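Side-chain contact in magnesium and cobalt efflux protein CorC (Pseudomonas aeruginosa, PDB 3LLB), which probably takes part in magnesium and cobalt ion transport, the part crystallised being its C-terminal transporter-associated domain: residues Asp20-Phe25 with Phe61-Leu66. Residues are numbered along the deposited sequence; the frame is centred on the assembly and turned at random.
Sequences DAFNDF and FRFRVL
Phe22 is carried to Phe63 by a helical turn whose backbone bond from Phe25 N to Ala21 O measures 3.1 Å, while the contact itself is wholly apolar. The two side chains approach from opposite directions and meet at their outer carbons: Phe22 CZ lies 3.7 Å from Phe63 CZ and 3.8 Å from Phe63 CE1. Beside this pair, Phe22 CE1 comes to 4.0 Å from Phe63 CE1. The ring planes are inclined by only 25°, yet the centroids are 5.8 Å apart, evidence that the rings are slid past one another with little overlap. On the helix, CG of Phe22 stands anti to the backbone N (chi1 -177°), which extends the ring from the helix toward the sheet.

Phe63 belongs to strand 61-68, which runs between strands 55-58 and 73-80 in the antiparallel sheet of this CorC transporter-associated domain. Alternation along the strand sends Phe61 and Phe63 to the helix side, whereas Arg62 and Arg64 point to the other face, where Arg62 forms a salt bridge with Glu57. Phe61 makes a looser flank, its CD2 4.7 Å from Phe22 CE2. Both touching phenylalanines are buried, and each also packs on Val38 of helix 38-46 and on Leu78 of strand 73-80. Around the Phe22 ring, Phe26 from the following helical turn inclines its own plane by about 60°.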
loop_
_atom_site.group_PDB
_atom_site.type_symbol
_atom_site.label_atom_id
_atom_site.label_comp_id
_atom_site.label_asym_id
_atom_site.label_seq_id
_atom_site.Cartn_x
_atom_site.Cartn_y
_atom_site.Cartn_z
ATOM N N ASP A 20 -5.217 5.951 8.155
ATOM C CA ASP A 20 -4.793 6.848 9.271
ATOM C C ASP A 20 -3.435 6.426 9.861
ATOM O O ASP A 20 -2.521 7.258 10.078
ATOM C CB ASP A 20 -5.868 6.905 10.379
ATOM C CG ASP A 20 -6.397 5.482 10.791
ATOM O OD1 ASP A 20 -5.665 4.704 11.485
ATOM O OD2 ASP A 20 -7.562 5.138 10.447
ATOM N N ALA A 21 -3.301 5.119 10.074
ATOM C CA ALA A 21 -2.040 4.481 10.510
ATOM C C ALA A 21 -0.944 4.656 9.505
ATOM O O ALA A 21 0.155 4.998 9.904
ATOM C CB ALA A 21 -2.270 3.056 10.768
ATOM N N PHE A 22 -1.231 4.415 8.213
ATOM C CA PHE A 22 -0.228 4.597 7.177
ATOM C C PHE A 22 0.323 6.052 7.127
ATOM O O PHE A 22 1.530 6.249 7.063
ATOM C CB PHE A 22 -0.808 4.176 5.848
ATOM C CG PHE A 22 0.148 4.246 4.696
ATOM C CD1 PHE A 22 0.789 3.116 4.248
ATOM C CD2 PHE A 22 0.360 5.440 4.033
ATOM C CE1 PHE A 22 1.686 3.186 3.188
ATOM C CE2 PHE A 22 1.273 5.503 2.998
ATOM C CZ PHE A 22 1.897 4.332 2.560
ATOM N N ASN A 23 -0.561 7.048 7.109
ATOM C CA ASN A 23 -0.160 8.457 7.091
ATOM C C ASN A 23 0.727 8.794 8.300
ATOM O O ASN A 23 1.650 9.571 8.208
ATOM C CB ASN A 23 -1.360 9.384 7.091
ATOM C CG ASN A 23 -2.131 9.358 5.822
ATOM O OD1 ASN A 23 -1.632 8.938 4.789
ATOM N ND2 ASN A 23 -3.388 9.812 5.887
ATOM N N ASP A 24 0.407 8.212 9.440
ATOM C CA ASP A 24 1.230 8.389 10.652
ATOM C C ASP A 24 2.633 7.819 10.572
ATOM O O ASP A 24 3.603 8.455 11.060
ATOM C CB ASP A 24 0.480 7.871 11.885
ATOM C CG ASP A 24 -0.636 8.841 12.363
ATOM O OD1 ASP A 24 -0.761 10.000 11.880
ATOM O OD2 ASP A 24 -1.410 8.424 13.246
ATOM N N PHE A 25 2.768 6.676 9.936
ATOM C CA PHE A 25 4.045 6.056 9.726
ATOM C C PHE A 25 4.839 6.804 8.697
ATOM O O PHE A 25 6.029 7.023 8.889
ATOM C CB PHE A 25 3.908 4.625 9.186
ATOM C CG PHE A 25 3.431 3.569 10.172
ATOM C CD1 PHE A 25 4.152 3.216 11.294
ATOM C CD2 PHE A 25 2.298 2.791 9.833
ATOM C CE1 PHE A 25 3.707 2.155 12.139
ATOM C CE2 PHE A 25 1.836 1.767 10.660
ATOM C CZ PHE A 25 2.530 1.452 11.819
ATOM N N PHE A 61 5.005 7.998 -3.068
ATOM C CA PHE A 61 5.372 6.596 -2.947
ATOM C C PHE A 61 5.034 5.764 -4.136
ATOM O O PHE A 61 4.075 6.044 -4.839
ATOM C CB PHE A 61 4.694 5.988 -1.735
ATOM C CG PHE A 61 5.097 6.615 -0.436
ATOM C CD1 PHE A 61 6.239 6.225 0.198
ATOM C CD2 PHE A 61 4.342 7.633 0.117
ATOM C CE1 PHE A 61 6.627 6.823 1.375
ATOM C CE2 PHE A 61 4.745 8.235 1.311
ATOM C CZ PHE A 61 5.875 7.823 1.920
ATOM N N ARG A 62 5.863 4.741 -4.342
ATOM C CA ARG A 62 5.599 3.637 -5.221
ATOM C C ARG A 62 5.109 2.413 -4.400
ATOM O O ARG A 62 5.681 2.049 -3.346
ATOM C CB ARG A 62 6.838 3.308 -6.067
ATOM C CG ARG A 62 6.640 2.059 -6.951
ATOM C CD ARG A 62 7.829 1.648 -7.878
ATOM N NE ARG A 62 8.249 2.721 -8.770
ATOM C CZ ARG A 62 9.251 3.575 -8.531
ATOM N NH1 ARG A 62 9.993 3.482 -7.413
ATOM N NH2 ARG A 62 9.523 4.538 -9.413
ATOM N N PHE A 63 4.019 1.801 -4.883
ATOM C CA PHE A 63 3.422 0.624 -4.287
ATOM C C PHE A 63 3.500 -0.536 -5.273
ATOM O O PHE A 63 2.858 -0.501 -6.301
ATOM C CB PHE A 63 1.945 0.876 -3.995
ATOM C CG PHE A 63 1.666 1.934 -2.911
ATOM C CD1 PHE A 63 1.222 1.557 -1.670
ATOM C CD2 PHE A 63 1.740 3.315 -3.191
ATOM C CE1 PHE A 63 0.932 2.510 -0.688
ATOM C CE2 PHE A 63 1.424 4.224 -2.234
ATOM C CZ PHE A 63 1.017 3.804 -0.974
ATOM N N ARG A 64 4.267 -1.559 -4.911
ATOM C CA ARG A 64 4.438 -2.763 -5.738
ATOM C C ARG A 64 3.747 -3.923 -5.036
ATOM O O ARG A 64 3.970 -4.159 -3.803
ATOM C CB ARG A 64 5.917 -3.037 -5.946
ATOM C CG ARG A 64 6.238 -4.367 -6.591
ATOM C CD ARG A 64 7.719 -4.638 -6.613
ATOM N NE ARG A 64 7.927 -6.086 -6.696
ATOM C CZ ARG A 64 8.846 -6.789 -6.021
ATOM N NH1 ARG A 64 9.703 -6.200 -5.169
ATOM N NH2 ARG A 64 8.921 -8.108 -6.210
ATOM N N VAL A 65 2.874 -4.637 -5.745
ATOM C CA VAL A 65 2.176 -5.776 -5.174
ATOM C C VAL A 65 3.137 -6.944 -4.949
ATOM O O VAL A 65 3.720 -7.481 -5.898
ATOM C CB VAL A 65 0.921 -6.218 -6.033
ATOM C CG1 VAL A 65 0.220 -7.359 -5.356
ATOM C CG2 VAL A 65 0.005 -5.026 -6.225
ATOM N N LEU A 66 3.340 -7.321 -3.698
ATOM C CA LEU A 66 4.132 -8.538 -3.373
ATOM C C LEU A 66 3.303 -9.782 -3.243
ATOM O O LEU A 66 3.760 -10.878 -3.563
ATOM C CB LEU A 66 4.916 -8.312 -2.096
ATOM C CG LEU A 66 6.002 -7.259 -2.052
ATOM C CD1 LEU A 66 6.458 -7.147 -0.627
ATOM C CD2 LEU A 66 7.139 -7.610 -3.001
#